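Local coordinates for protein mannonate dehydratase (Streptococcus suis, PDB 3BDK) that probably catalyses the dehydration of D-mannonate to 2-dehydro-3-deoxy-D-gluconate in sugar acid metabolism, using ferrous iron or manganese in a xylose isomerase-like TIM barrel, at residues 130-135 with 147-152; 220-225 with 258-263. One frame throughout, in Å; residues are numbered along the deposited sequence.

Interaction 1. Residues 130-135 with 147-152; sequences DWTRSD and LAFLKS. With DNO (D-mannose), chain C.
Ser-134 and Asp-135 both face Ala-148 across the start of an antiparallel hairpin, a classic beta bulge. Ala-148 O accepts from Ser-134 N at 2.9 Å, in the carbonyl plane and on a lone pair. It also takes a weak bond from Asp-135 N. Ala-148 N returns a straighter bond to Asp-135 O, 2.9 Å long with 159° at the hydrogen. The tight part of the contact lies upstream of the bulge. The Phe-149 ring has its CG anti to the backbone N (chi1 178°), which swings it obliquely across Thr-132. Its CE1 meets Thr-132 CG2 at 3.7 Å, and its CD1 lies 3.4 Å from Thr-132 O. Strand 296-299 backs the ring with Phe-297. Arg-133 is bent at chi2 (-58°), and its chain crosses Leu-147 at about a right angle. Leu-147 CB lies at the guanidinium edge, 3.9 Å from Arg-133 NE. Arg-133 NH1 folds back to Thr-132 O, 3.1 Å away; the oxygen lies in the guanidinium plane, but the nitrogen stands above the carbonyl plane. The other side is looser. Ser-134 OG comes no nearer to Leu-150 CB than 4.0 Å, and both residues are partly exposed. Leu-150 also packs on Thr-383 of the second subunit, and the Asp-135 carboxylate turns to His-138. At the opposite end of 130-135, Asp-130 and Trp-131 line the D-mannose pocket, with Trp-131 NE1 2.9 Å from sugar O4, which lies at the indole edge. Salt bridges to Glu-299 and Asp-222 hold the arginine head; the two acids would fix the rotation of the guanidinium and probably offset its positive charge and that of nearby Arg-288.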
loop_
_atom_site.group_PDB
_atom_site.type_symbol
_atom_site.label_atom_id
_atom_site.label_comp_id
_atom_site.label_asym_id
_atom_site.label_seq_id
_atom_site.Cartn_x
_atom_site.Cartn_y
_atom_site.Cartn_z
ATOM N N ASP A 130 -25.259 -12.988 4.635
ATOM C CA ASP A 130 -23.938 -13.280 4.066
ATOM C C ASP A 130 -22.771 -12.812 4.939
ATOM O O ASP A 130 -21.600 -13.114 4.667
ATOM C CB ASP A 130 -23.818 -12.680 2.681
ATOM C CG ASP A 130 -24.926 -13.125 1.769
ATOM O OD1 ASP A 130 -25.378 -12.269 0.961
ATOM O OD2 ASP A 130 -25.344 -14.316 1.872
ATOM N N TRP A 131 -23.107 -12.069 5.979
ATOM C CA TRP A 131 -22.156 -11.665 6.998
ATOM C C TRP A 131 -22.949 -10.991 8.108
ATOM O O TRP A 131 -24.117 -10.633 7.929
ATOM C CB TRP A 131 -21.099 -10.713 6.421
ATOM C CG TRP A 131 -21.687 -9.524 5.720
ATOM C CD1 TRP A 131 -22.008 -9.431 4.404
ATOM C CD2 TRP A 131 -22.051 -8.267 6.308
ATOM N NE1 TRP A 131 -22.538 -8.194 4.125
ATOM C CE2 TRP A 131 -22.581 -7.460 5.274
ATOM C CE3 TRP A 131 -21.980 -7.742 7.607
ATOM C CZ2 TRP A 131 -23.031 -6.150 5.493
ATOM C CZ3 TRP A 131 -22.439 -6.430 7.825
ATOM C CH2 TRP A 131 -22.952 -5.657 6.773
ATOM N N THR A 132 -22.310 -10.810 9.252
ATOM C CA THR A 132 -22.937 -10.163 10.382
ATOM C C THR A 132 -21.866 -9.350 11.086
ATOM O O THR A 132 -20.791 -9.868 11.409
ATOM C CB THR A 132 -23.506 -11.223 11.322
ATOM O OG1 THR A 132 -24.518 -11.965 10.634
ATOM C CG2 THR A 132 -24.097 -10.609 12.595
ATOM N N ARG A 133 -22.148 -8.076 11.301
ATOM C CA ARG A 133 -21.294 -7.252 12.121
ATOM C C ARG A 133 -22.174 -6.620 13.182
ATOM O O ARG A 133 -23.372 -6.458 12.968
ATOM C CB ARG A 133 -20.596 -6.177 11.287
ATOM C CG ARG A 133 -19.625 -6.700 10.220
ATOM C CD ARG A 133 -18.505 -7.586 10.821
ATOM N NE ARG A 133 -17.532 -7.978 9.811
ATOM C CZ ARG A 133 -17.517 -9.152 9.180
ATOM N NH1 ARG A 133 -18.420 -10.087 9.464
ATOM N NH2 ARG A 133 -16.587 -9.390 8.258
ATOM N N SER A 134 -21.585 -6.286 14.330
ATOM C CA SER A 134 -22.295 -5.603 15.395
ATOM C C SER A 134 -22.145 -4.096 15.210
ATOM O O SER A 134 -22.923 -3.310 15.758
ATOM C CB SER A 134 -21.713 -6.006 16.751
ATOM O OG SER A 134 -20.888 -4.970 17.277
ATOM N N ASP A 135 -21.129 -3.691 14.451
ATOM C CA ASP A 135 -20.718 -2.285 14.423
ATOM C C ASP A 135 -19.888 -1.975 13.191
ATOM O O ASP A 135 -18.834 -2.585 12.978
ATOM C CB ASP A 135 -19.937 -1.954 15.707
ATOM C CG ASP A 135 -19.658 -0.460 15.874
ATOM O OD1 ASP A 135 -19.967 0.348 14.970
ATOM O OD2 ASP A 135 -19.097 -0.099 16.928
ATOM N N LEU A 147 -15.032 -2.441 10.543
ATOM C CA LEU A 147 -16.145 -3.310 10.901
ATOM C C LEU A 147 -15.728 -4.239 12.029
ATOM O O LEU A 147 -14.615 -4.766 12.045
ATOM C CB LEU A 147 -16.588 -4.151 9.704
ATOM C CG LEU A 147 -16.661 -3.533 8.316
ATOM C CD1 LEU A 147 -17.131 -4.588 7.342
ATOM C CD2 LEU A 147 -17.635 -2.379 8.306
ATOM N N ALA A 148 -16.635 -4.453 12.970
ATOM C CA ALA A 148 -16.347 -5.334 14.058
ATOM C C ALA A 148 -17.589 -6.138 14.350
ATOM O O ALA A 148 -18.712 -5.642 14.211
ATOM C CB ALA A 148 -15.905 -4.546 15.279
ATOM N N PHE A 149 -17.364 -7.399 14.704
ATOM C CA PHE A 149 -18.360 -8.271 15.285
ATOM C C PHE A 149 -17.981 -8.489 16.741
ATOM O O PHE A 149 -17.017 -9.196 17.033
ATOM C CB PHE A 149 -18.351 -9.608 14.550
ATOM C CG PHE A 149 -19.320 -10.611 15.095
ATOM C CD1 PHE A 149 -20.655 -10.601 14.688
ATOM C CD2 PHE A 149 -18.908 -11.575 16.002
ATOM C CE1 PHE A 149 -21.556 -11.531 15.180
ATOM C CE2 PHE A 149 -19.809 -12.504 16.510
ATOM C CZ PHE A 149 -21.136 -12.482 16.094
ATOM N N LEU A 150 -18.727 -7.887 17.656
ATOM C CA LEU A 150 -18.472 -8.088 19.076
ATOM C C LEU A 150 -19.602 -8.902 19.674
ATOM O O LEU A 150 -20.731 -8.417 19.838
ATOM C CB LEU A 150 -18.326 -6.757 19.813
ATOM C CG LEU A 150 -17.073 -5.886 19.695
ATOM C CD1 LEU A 150 -16.799 -5.472 18.262
ATOM C CD2 LEU A 150 -17.193 -4.619 20.582
ATOM N N LYS A 151 -19.289 -10.146 20.004
ATOM C CA LYS A 151 -20.280 -11.086 20.498
ATOM C C LYS A 151 -21.215 -10.466 21.537
ATOM O O LYS A 151 -22.423 -10.364 21.309
ATOM C CB LYS A 151 -19.601 -12.329 21.056
ATOM C CG LYS A 151 -19.221 -13.334 19.999
ATOM C CD LYS A 151 -18.523 -14.509 20.622
ATOM C CE LYS A 151 -17.795 -15.320 19.598
ATOM N NZ LYS A 151 -17.068 -16.393 20.289
ATOM N N SER A 152 -20.657 -10.019 22.654
ATOM C CA SER A 152 -21.480 -9.622 23.785
ATOM C C SER A 152 -22.499 -8.555 23.418
ATOM O O SER A 152 -23.527 -8.434 24.069
ATOM C CB SER A 152 -20.621 -9.190 24.970
ATOM O OG SER A 152 -19.825 -10.279 25.409
HETATM C C1 DNO C . -18.883 -9.775 3.214
HETATM C C2 DNO C . -18.343 -9.206 1.891
HETATM C C3 DNO C . -19.417 -8.541 0.974
HETATM C C4 DNO C . -20.692 -9.318 0.511
HETATM C C5 DNO C . -20.578 -10.827 0.138
HETATM C C6 DNO C . -21.652 -11.184 -0.898
HETATM O O1 DNO C . -18.108 -10.136 4.101
HETATM O O2 DNO C . -17.585 -10.206 1.188
HETATM O O3 DNO C . -18.768 -8.076 -0.206
HETATM O O4 DNO C . -21.748 -9.105 1.457
HETATM O O5 DNO C . -19.299 -11.194 -0.404
HETATM O O6 DNO C . -22.782 -11.754 -0.232
#

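Interaction 2. Residues 220-225 with 258-263; sequences PDDPPY and VGSYAS
Tyr-261 and Ser-260 both set their side chains anti to the carbonyl carbon (chi1 -75° and -84°), which turns the Tyr-261 ring toward Pro-220 and the Ser-260 hydroxyl toward Asp-222. The short helix 258-262 thus meets the loop 220-225, and both segments follow parallel strands of the TIM barrel, 215-218 and 252-257. The loop offers prolines. Pro-220 CB sits over one face of the Tyr-261 ring in a CH-pi contact, 3.7 Å from the centroid and shifted toward the rim at CZ. Pro-220 CG continues onto Ser-260 CB at 3.6 Å. Ser-260 sits between Pro-220 and Asp-222, and its OG lies 3.4 Å from Asp-222 CB. That hydroxyl has a weak hydrogen bond to Arg-288. The Asp-222 carboxylate, partner of Arg-133, belongs to the D-mannose pocket. Farther along, the cis peptide before Pro-223 turns the chain. Pro-224 then lays CD 3.4 Å from Ser-260 O. No hydrogen bond crosses between the two segments, so packing joins them. Val-269 and Met-272 of helix 269-278 pack on Tyr-261. Tyr-225 presents a ring edge to Ser-263 O, while Pro-223 CB covers one of its faces. Ser-263 turns its hydroxyl back to its own helix, where OG donates to Gly-259 O at 2.6 Å, tilted 20° from the carbonyl plane.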
loop_
_atom_site.group_PDB
_atom_site.type_symbol
_atom_site.label_atom_id
_atom_site.label_comp_id
_atom_site.label_asym_id
_atom_site.label_seq_id
_atom_site.Cartn_x
_atom_site.Cartn_y
_atom_site.Cartn_z
ATOM N N PRO A 220 -16.150 -18.517 2.369
ATOM C CA PRO A 220 -16.323 -19.194 3.658
ATOM C C PRO A 220 -17.372 -18.503 4.524
ATOM O O PRO A 220 -17.814 -17.403 4.195
ATOM C CB PRO A 220 -14.942 -19.067 4.303
ATOM C CG PRO A 220 -14.370 -17.828 3.711
ATOM C CD PRO A 220 -14.879 -17.775 2.298
ATOM N N ASP A 221 -17.759 -19.148 5.619
ATOM C CA ASP A 221 -18.809 -18.624 6.486
ATOM C C ASP A 221 -18.285 -17.495 7.367
ATOM O O ASP A 221 -17.230 -17.619 7.989
ATOM C CB ASP A 221 -19.393 -19.740 7.354
ATOM C CG ASP A 221 -20.559 -20.445 6.690
ATOM O OD1 ASP A 221 -21.034 -21.461 7.242
ATOM O OD2 ASP A 221 -21.001 -19.985 5.616
ATOM N N ASP A 222 -19.028 -16.395 7.414
ATOM C CA ASP A 222 -18.498 -15.133 7.914
ATOM C C ASP A 222 -19.490 -14.449 8.850
ATOM O O ASP A 222 -20.399 -13.750 8.402
ATOM C CB ASP A 222 -18.143 -14.202 6.752
ATOM C CG ASP A 222 -17.795 -12.800 7.213
ATOM O OD1 ASP A 222 -17.548 -12.615 8.424
ATOM O OD2 ASP A 222 -17.767 -11.884 6.365
ATOM N N PRO A 223 -19.308 -14.655 10.150
ATOM C CA PRO A 223 -18.157 -15.409 10.657
ATOM C C PRO A 223 -18.401 -16.913 10.608
ATOM O O PRO A 223 -19.477 -17.351 10.202
ATOM C CB PRO A 223 -18.051 -14.940 12.109
ATOM C CG PRO A 223 -19.440 -14.558 12.477
ATOM C CD PRO A 223 -20.053 -13.987 11.231
ATOM N N PRO A 224 -17.405 -17.693 11.019
ATOM C CA PRO A 224 -17.395 -19.134 10.752
ATOM C C PRO A 224 -17.887 -19.936 11.952
ATOM O O PRO A 224 -17.316 -20.979 12.273
ATOM C CB PRO A 224 -15.915 -19.426 10.495
ATOM C CG PRO A 224 -15.192 -18.386 11.275
ATOM C CD PRO A 224 -16.047 -17.153 11.206
ATOM N N TYR A 225 -18.937 -19.449 12.605
ATOM C CA TYR A 225 -19.627 -20.221 13.632
ATOM C C TYR A 225 -21.091 -19.811 13.740
ATOM O O TYR A 225 -21.498 -18.779 13.207
ATOM C CB TYR A 225 -18.932 -20.053 14.986
ATOM C CG TYR A 225 -18.497 -18.634 15.278
ATOM C CD1 TYR A 225 -19.424 -17.658 15.615
ATOM C CD2 TYR A 225 -17.157 -18.272 15.218
ATOM C CE1 TYR A 225 -19.032 -16.361 15.882
ATOM C CE2 TYR A 225 -16.755 -16.977 15.484
ATOM C CZ TYR A 225 -17.696 -16.026 15.816
ATOM O OH TYR A 225 -17.300 -14.735 16.082
ATOM N N VAL A 258 -8.769 -15.630 4.144
ATOM C CA VAL A 258 -8.045 -15.778 5.399
ATOM C C VAL A 258 -8.656 -14.987 6.567
ATOM O O VAL A 258 -8.550 -15.418 7.713
ATOM C CB VAL A 258 -6.523 -15.444 5.272
ATOM C CG1 VAL A 258 -5.827 -16.446 4.401
ATOM C CG2 VAL A 258 -6.280 -14.007 4.788
ATOM N N GLY A 259 -9.283 -13.847 6.271
ATOM C CA GLY A 259 -9.908 -13.003 7.272
ATOM C C GLY A 259 -11.118 -13.651 7.911
ATOM O O GLY A 259 -11.305 -13.583 9.140
ATOM N N SER A 260 -11.959 -14.264 7.077
ATOM C CA SER A 260 -13.182 -14.911 7.557
ATOM C C SER A 260 -12.804 -16.068 8.431
ATOM O O SER A 260 -13.298 -16.187 9.542
ATOM C CB SER A 260 -14.060 -15.393 6.402
ATOM O OG SER A 260 -14.883 -14.330 5.916
ATOM N N TYR A 261 -11.893 -16.900 7.939
ATOM C CA TYR A 261 -11.387 -18.017 8.708
ATOM C C TYR A 261 -10.642 -17.630 9.985
ATOM O O TYR A 261 -10.782 -18.320 10.993
ATOM C CB TYR A 261 -10.519 -18.926 7.852
ATOM C CG TYR A 261 -11.302 -19.788 6.892
ATOM C CD1 TYR A 261 -10.996 -19.806 5.531
ATOM C CD2 TYR A 261 -12.331 -20.605 7.343
ATOM C CE1 TYR A 261 -11.704 -20.607 4.653
ATOM C CE2 TYR A 261 -13.046 -21.396 6.476
ATOM C CZ TYR A 261 -12.737 -21.393 5.130
ATOM O OH TYR A 261 -13.473 -22.182 4.263
ATOM N N ALA A 262 -9.853 -16.555 9.975
ATOM C CA ALA A 262 -9.068 -16.230 11.191
ATOM C C ALA A 262 -9.883 -15.562 12.280
ATOM O O ALA A 262 -9.405 -15.361 13.389
ATOM C CB ALA A 262 -7.848 -15.379 10.869
ATOM N N SER A 263 -11.114 -15.215 11.941
ATOM C CA SER A 263 -12.056 -14.593 12.884
ATOM C C SER A 263 -12.383 -15.554 13.991
ATOM O O SER A 263 -12.730 -15.138 15.072
ATOM C CB SER A 263 -13.316 -14.150 12.155
ATOM O OG SER A 263 -12.947 -13.199 11.166
#

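From the N terminus, the chain leaves barrel strand 120-123 and enters the loop that holds 130-135. Interaction 1 closes a short hairpin excursion there, bringing 147-152 back after eleven residues. Interaction 2 comes later and closes a longer loop, from the end of strand 215-218 through helix 237-245 and strand 252-257 to helix 258-262. The two are in series; neither encloses the other. Their centres are about 12 Å apart, and they touch. The salt bridge between Arg-133 and Asp-222 joins the two contacts, and Lys-151 makes a cation-pi contact with Tyr-225. Together they tie the antiparallel sheet to the barrel loops beside the sugar.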